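Local atomic coordinates of neurotrypsin (Mus musculus, PDB entry 6H8M), a protein that is a secreted, multidomain serine protease that plays a role in neuronal plasticity, its proteolysis perhaps serving structural reorganisation tied to learning and memory. Residues L8-V19 and E99-Y107. Residues are numbered along the deposited sequence; the frame is centred on the assembly and turned at random.
Sequences LVDGENKKEGRV and EDAGVICDY
K15 lays an extended side chain past C105 and D106. Its NZ forms a salt bridge with D106 OD2 at 3.1 Å, on the anti side of the carboxylate. The other oxygen, D106 OD1, accepts from the backbone of G51. At the root of the same lysine, K15 O takes a nearly straight bond from C105 N, 2.8 Å long. From strand 102-105, V103 packs against L8 and V19. With CG1 anti to the carbonyl carbon (chi1 -56°), V103 CG2 falls between N and that carbon and lies 3.7 Å from both methyls of L8. V103 CG1 instead meets V19 CG2 at 3.8 Å, and A40 and C44 of helix 37-46 also touch this valine. The frame is antiparallel pairing: G17 and V103 are a hydrogen-bonded pair, with E16 opposite I104 and R18 opposite G102. In this third SRCR domain the pairing sets the end of the turn after strand 6-10 and the start of strand 18-23 along strand 102-105, the last strand of the domain, which C105 ties to the helix by a disulfide with C44. V19 N extends it to A101 O, and a water lies within hydrogen-bonding distance of both A101 O and V19 O. R18 starts with CG anti to the backbone N (chi1 179°) and passes its CD 3.6 Å from D100 OD2. The chain then bends, and NH1 and NH2 both reach D10 OD2, in the guanidinium plane. NH2 also forms a salt bridge with E20 OE1. With a leucine in its place, D10 and E20 would probably lose their charged mate. D100 itself is held by H97, T29 and G64.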
# COMPACT_ATOMS: atom_id res chain seq x y z
N LEU A 8 -6.06 -4.32 -4.57
CA LEU A 8 -4.79 -4.73 -5.13
C LEU A 8 -4.93 -4.98 -6.65
O LEU A 8 -5.98 -5.53 -7.08
CB LEU A 8 -4.30 -6.04 -4.50
CG LEU A 8 -4.16 -5.96 -2.98
CD1 LEU A 8 -3.58 -7.28 -2.48
CD2 LEU A 8 -3.34 -4.74 -2.51
N VAL A 9 -4.00 -4.43 -7.43
CA VAL A 9 -4.08 -4.48 -8.89
C VAL A 9 -2.79 -5.06 -9.48
O VAL A 9 -1.70 -4.87 -8.96
CB VAL A 9 -4.29 -3.03 -9.42
CG1 VAL A 9 -4.53 -3.01 -10.94
CG2 VAL A 9 -5.47 -2.38 -8.71
N ASP A 10 -2.93 -5.82 -10.58
CA ASP A 10 -1.79 -6.24 -11.41
C ASP A 10 -0.93 -7.35 -10.76
O ASP A 10 0.17 -7.60 -11.26
CB ASP A 10 -0.89 -5.08 -11.83
CG ASP A 10 -1.47 -4.21 -12.90
OD1 ASP A 10 -2.32 -4.68 -13.65
OD2 ASP A 10 -1.05 -3.08 -13.01
N GLY A 11 -1.45 -8.01 -9.75
CA GLY A 11 -0.86 -9.20 -9.15
C GLY A 11 -1.18 -10.44 -9.96
O GLY A 11 -2.03 -10.43 -10.78
N GLU A 12 -0.50 -11.54 -9.64
CA GLU A 12 -0.80 -12.85 -10.34
C GLU A 12 -2.07 -13.47 -9.77
O GLU A 12 -2.61 -14.36 -10.34
CB GLU A 12 0.41 -13.77 -10.20
CG GLU A 12 1.61 -13.23 -10.97
CD GLU A 12 2.39 -14.29 -11.74
OE1 GLU A 12 2.03 -15.50 -11.63
OE2 GLU A 12 3.35 -13.92 -12.45
N ASN A 13 -2.50 -13.08 -8.58
CA ASN A 13 -3.73 -13.55 -7.95
C ASN A 13 -4.27 -12.41 -7.06
O ASN A 13 -3.63 -11.36 -6.92
CB ASN A 13 -3.51 -14.83 -7.14
CG ASN A 13 -2.38 -14.62 -6.15
OD1 ASN A 13 -2.52 -13.91 -5.17
ND2 ASN A 13 -1.24 -15.23 -6.39
N LYS A 14 -5.42 -12.62 -6.42
CA LYS A 14 -6.12 -11.51 -5.76
C LYS A 14 -5.45 -11.18 -4.43
O LYS A 14 -5.76 -10.15 -3.88
CB LYS A 14 -7.60 -11.85 -5.55
CG LYS A 14 -7.86 -13.05 -4.66
CD LYS A 14 -9.36 -13.42 -4.56
CE LYS A 14 -9.57 -14.72 -3.82
NZ LYS A 14 -8.75 -14.77 -2.58
N LYS A 15 -4.50 -11.99 -3.97
CA LYS A 15 -3.83 -11.77 -2.70
C LYS A 15 -2.56 -10.94 -2.83
O LYS A 15 -1.93 -10.72 -1.82
CB LYS A 15 -3.49 -13.11 -2.04
CG LYS A 15 -4.68 -13.78 -1.40
CD LYS A 15 -4.27 -14.97 -0.54
CE LYS A 15 -5.41 -15.95 -0.33
NZ LYS A 15 -5.13 -16.84 0.81
N GLU A 16 -2.22 -10.40 -4.02
CA GLU A 16 -1.05 -9.59 -4.15
C GLU A 16 -1.28 -8.56 -5.26
O GLU A 16 -2.19 -8.66 -6.05
CB GLU A 16 0.16 -10.43 -4.53
CG GLU A 16 0.05 -11.02 -5.93
CD GLU A 16 1.24 -11.84 -6.41
OE1 GLU A 16 1.94 -12.40 -5.56
OE2 GLU A 16 1.44 -11.93 -7.63
N GLY A 17 -0.55 -7.46 -5.19
CA GLY A 17 -0.54 -6.50 -6.27
C GLY A 17 -0.17 -5.10 -5.78
O GLY A 17 0.16 -4.92 -4.57
N ARG A 18 -0.26 -4.12 -6.69
CA ARG A 18 -0.01 -2.70 -6.34
C ARG A 18 -1.22 -2.20 -5.53
O ARG A 18 -2.36 -2.45 -5.96
CB ARG A 18 0.17 -1.87 -7.61
CG ARG A 18 0.41 -0.38 -7.36
CD ARG A 18 0.54 0.41 -8.65
NE ARG A 18 -0.66 0.33 -9.47
CZ ARG A 18 -0.88 -0.60 -10.40
NH1 ARG A 18 0.02 -1.54 -10.62
NH2 ARG A 18 -2.00 -0.59 -11.09
N VAL A 19 -0.96 -1.50 -4.42
CA VAL A 19 -2.03 -0.97 -3.54
C VAL A 19 -2.65 0.27 -4.15
O VAL A 19 -1.92 1.17 -4.55
CB VAL A 19 -1.47 -0.61 -2.15
CG1 VAL A 19 -2.68 -0.17 -1.31
CG2 VAL A 19 -0.78 -1.82 -1.52
N GLU A 99 7.68 4.50 -7.97
CA GLU A 99 7.86 4.17 -6.55
C GLU A 99 6.56 3.65 -5.91
O GLU A 99 6.47 3.51 -4.67
CB GLU A 99 8.33 5.44 -5.80
CG GLU A 99 9.69 5.96 -6.27
CD GLU A 99 9.92 7.42 -5.89
OE1 GLU A 99 9.34 8.29 -6.54
OE2 GLU A 99 10.65 7.67 -4.93
N ASP A 100 5.58 3.26 -6.73
CA ASP A 100 4.30 2.79 -6.21
C ASP A 100 4.48 1.54 -5.35
O ASP A 100 5.26 0.61 -5.72
CB ASP A 100 3.30 2.50 -7.33
CG ASP A 100 2.67 3.77 -7.93
OD1 ASP A 100 2.77 4.87 -7.30
OD2 ASP A 100 2.05 3.65 -8.99
N ALA A 101 3.77 1.49 -4.22
CA ALA A 101 3.90 0.41 -3.25
C ALA A 101 2.95 -0.74 -3.58
O ALA A 101 1.86 -0.50 -4.14
CB ALA A 101 3.54 1.01 -1.88
N GLY A 102 3.31 -1.90 -3.07
CA GLY A 102 2.57 -3.12 -3.27
C GLY A 102 2.69 -4.04 -2.10
O GLY A 102 3.51 -3.78 -1.21
N VAL A 103 2.00 -5.20 -2.14
CA VAL A 103 2.00 -6.17 -1.09
C VAL A 103 1.85 -7.59 -1.68
O VAL A 103 1.28 -7.70 -2.77
CB VAL A 103 0.86 -5.95 -0.09
CG1 VAL A 103 0.93 -4.54 0.51
CG2 VAL A 103 -0.50 -6.18 -0.69
N ILE A 104 2.24 -8.58 -0.88
CA ILE A 104 1.80 -9.94 -0.96
C ILE A 104 1.19 -10.34 0.36
O ILE A 104 1.88 -10.36 1.35
CB ILE A 104 2.95 -10.87 -1.32
CG1 ILE A 104 3.58 -10.47 -2.63
CG2 ILE A 104 2.44 -12.33 -1.36
CD1 ILE A 104 4.83 -11.20 -2.89
N CYS A 105 -0.10 -10.70 0.36
CA CYS A 105 -0.78 -11.18 1.54
C CYS A 105 -0.75 -12.72 1.60
O CYS A 105 -0.69 -13.37 0.59
CB CYS A 105 -2.23 -10.74 1.55
SG CYS A 105 -2.51 -8.96 1.26
N ASP A 106 -0.74 -13.25 2.84
CA ASP A 106 -0.69 -14.68 3.08
C ASP A 106 0.52 -15.27 2.35
O ASP A 106 0.44 -16.28 1.63
CB ASP A 106 -2.01 -15.36 2.72
CG ASP A 106 -3.13 -15.11 3.72
OD1 ASP A 106 -2.93 -14.28 4.68
OD2 ASP A 106 -4.20 -15.67 3.49
N TYR A 107 1.68 -14.62 2.54
CA TYR A 107 2.89 -14.98 1.84
C TYR A 107 3.32 -16.37 2.30
O TYR A 107 3.28 -16.64 3.49
CB TYR A 107 3.97 -13.93 2.14
CG TYR A 107 5.30 -14.28 1.54
CD1 TYR A 107 5.63 -13.87 0.25
CD2 TYR A 107 6.21 -15.04 2.24
CE1 TYR A 107 6.85 -14.22 -0.32
CE2 TYR A 107 7.42 -15.43 1.68
CZ TYR A 107 7.75 -14.98 0.42
OH TYR A 107 8.94 -15.33 -0.11
O HOH W 1 0.61 1.98 -4.76